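Local atomic coordinates of cysteine protease (Listeria monocytogenes, PDB entry 5HU4), a protein that cleaves the C-terminal sorting signal of surface proteins and, through a thioester intermediate, attaches them covalently to the bacterial cell wall. Residues A[30-35]-A[46-51]. Sequence-based numbering, arbitrary orientation.
Sequences GATTMR and PLAGHH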
loop_
_atom_site.group_PDB
_atom_site.type_symbol
_atom_site.label_atom_id
_atom_site.label_comp_id
_atom_site.label_asym_id
_atom_site.label_seq_id
_atom_site.Cartn_x
_atom_site.Cartn_y
_atom_site.Cartn_z
ATOM N N GLY A 30 -0.302 7.558 7.569
ATOM C CA GLY A 30 -0.054 7.073 6.224
ATOM C C GLY A 30 -0.304 5.581 6.120
ATOM O O GLY A 30 -1.130 5.033 6.849
ATOM N N ALA A 31 0.406 4.921 5.209
ATOM C CA ALA A 31 0.306 3.473 5.075
ATOM C C ALA A 31 1.119 2.794 6.171
ATOM O O ALA A 31 2.164 3.300 6.580
ATOM C CB ALA A 31 0.777 3.027 3.700
ATOM N N THR A 32 0.635 1.652 6.651
ATOM C CA THR A 32 1.287 0.959 7.757
ATOM C C THR A 32 1.505 -0.524 7.471
ATOM O O THR A 32 0.601 -1.215 7.000
ATOM C CB THR A 32 0.471 1.091 9.059
ATOM O OG1 THR A 32 -0.841 0.551 8.860
ATOM C CG2 THR A 32 0.355 2.550 9.475
ATOM N N THR A 33 2.713 -1.002 7.758
ATOM C CA THR A 33 3.034 -2.419 7.632
ATOM C C THR A 33 2.179 -3.238 8.593
ATOM O O THR A 33 1.768 -2.739 9.642
ATOM C CB THR A 33 4.522 -2.689 7.913
ATOM O OG1 THR A 33 4.820 -2.355 9.275
ATOM C CG2 THR A 33 5.400 -1.859 6.987
ATOM N N MET A 34 1.914 -4.492 8.239
ATOM C CA MET A 34 0.992 -5.312 9.017
ATOM C C MET A 34 1.657 -6.544 9.631
ATOM O O MET A 34 1.093 -7.179 10.522
ATOM C CB MET A 34 -0.193 -5.730 8.146
ATOM C CG MET A 34 -1.079 -4.561 7.749
ATOM S SD MET A 34 -2.522 -5.051 6.789
ATOM C CE MET A 34 -3.785 -5.019 8.057
ATOM N N ARG A 35 2.850 -6.883 9.154
ATOM C CA ARG A 35 3.649 -7.922 9.793
ATOM C C ARG A 35 5.027 -7.381 10.151
ATOM O O ARG A 35 5.591 -6.561 9.427
ATOM C CB ARG A 35 3.790 -9.154 8.896
ATOM C CG ARG A 35 2.489 -9.676 8.313
ATOM C CD ARG A 35 2.646 -11.113 7.831
ATOM N NE ARG A 35 3.971 -11.358 7.270
ATOM C CZ ARG A 35 4.285 -11.189 5.990
ATOM N NH1 ARG A 35 3.366 -10.774 5.129
ATOM N NH2 ARG A 35 5.517 -11.434 5.571
ATOM N N PRO A 46 2.057 -6.552 2.883
ATOM C CA PRO A 46 0.737 -6.001 3.204
ATOM C C PRO A 46 0.821 -4.613 3.829
ATOM O O PRO A 46 1.645 -4.377 4.713
ATOM C CB PRO A 46 0.170 -7.015 4.199
ATOM C CG PRO A 46 1.369 -7.588 4.864
ATOM C CD PRO A 46 2.450 -7.623 3.817
ATOM N N LEU A 47 -0.027 -3.705 3.359
ATOM C CA LEU A 47 -0.077 -2.350 3.892
ATOM C C LEU A 47 -1.512 -1.943 4.194
ATOM O O LEU A 47 -2.411 -2.152 3.380
ATOM C CB LEU A 47 0.555 -1.357 2.913
ATOM C CG LEU A 47 2.075 -1.416 2.761
ATOM C CD1 LEU A 47 2.530 -0.589 1.568
ATOM C CD2 LEU A 47 2.748 -0.943 4.038
ATOM N N ALA A 48 -1.721 -1.364 5.372
ATOM C CA ALA A 48 -3.039 -0.887 5.763
ATOM C C ALA A 48 -3.086 0.636 5.740
ATOM O O ALA A 48 -2.118 1.303 6.103
ATOM C CB ALA A 48 -3.408 -1.411 7.142
ATOM N N GLY A 49 -4.217 1.176 5.303
ATOM C CA GLY A 49 -4.423 2.612 5.267
ATOM C C GLY A 49 -5.883 2.931 5.506
ATOM O O GLY A 49 -6.763 2.327 4.895
ATOM N N HIS A 50 -6.143 3.877 6.399
ATOM C CA HIS A 50 -7.511 4.191 6.792
ATOM C C HIS A 50 -8.321 4.783 5.644
ATOM O O HIS A 50 -7.779 5.453 4.763
ATOM C CB HIS A 50 -7.517 5.157 7.977
ATOM C CG HIS A 50 -8.790 5.130 8.772
ATOM N ND1 HIS A 50 -9.177 4.041 9.510
ATOM C CD2 HIS A 50 -9.758 6.066 8.926
ATOM C CE1 HIS A 50 -10.339 4.303 10.100
ATOM N NE2 HIS A 50 -10.706 5.519 9.760
ATOM N N HIS A 51 -9.621 4.517 5.660
ATOM C CA HIS A 51 -10.548 5.115 4.711
ATOM C C HIS A 51 -11.339 6.201 5.427
ATOM O O HIS A 51 -12.270 5.910 6.177
ATOM C CB HIS A 51 -11.481 4.053 4.121
ATOM C CG HIS A 51 -12.363 4.557 3.020
ATOM N ND1 HIS A 51 -13.146 3.719 2.255
ATOM C CD2 HIS A 51 -12.586 5.809 2.553
ATOM C CE1 HIS A 51 -13.816 4.433 1.367
ATOM N NE2 HIS A 51 -13.495 5.704 1.528
HETATM O O HOH W 1 -3.601 4.502 7.782
#
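Thr32 and Ala48 form a hydrogen-bonded antiparallel pair that joins strands 31-33 and 44-48 of the sortase beta-barrel. Thr32 N donates to Ala48 O at 2.8 Å, approaching in the carbonyl plane, and Ala48 N returns a nearly straight bond to Thr32 O, also 2.8 Å. Each carbonyl oxygen accepts a CA-H...O contact besides, from Ala31 CA and Leu47 CA respectively. With chi1 at 59°, Thr32 OG1 sits between its own N and carbonyl carbon, 3.1 Å from Ala48 O, and is hydrogen-bonded to the hydroxyl of Thr22.

Direct backbone bonding is confined to this pair; the chains part only towards Gly30/His50 and Met34/Pro46, where bridging groups serve the backbone. One water donates to Gly30 O (2.7 Å) and accepts from His50 N (3.0 Å), while at the other end Gln38 OE1 accepts from Met34 N and Arg35 N, and its NE2 donates to Pro46 O. The bent Met34 chain lays SD and CE against Ala48 CB, with CE 3.7 Å away. On the face opposite Ala48, Leu47 CD2 packs against the Thr32-Thr33 peptide. Arg35 crosses the Pro46 ring at about a right angle, NH1 lying 3.5 Å from CD; its guanidinium is held by a salt bridge to Asp37 and by Ile98 O.

Strands 14-19 and 105-111 bond the outward-facing backbone of Ala31, Thr33 and Leu47; direct bonds, a water and an amide side chain thus serve inward-facing groups, the water tying Gly30 to the main chain of the active-site residue His50.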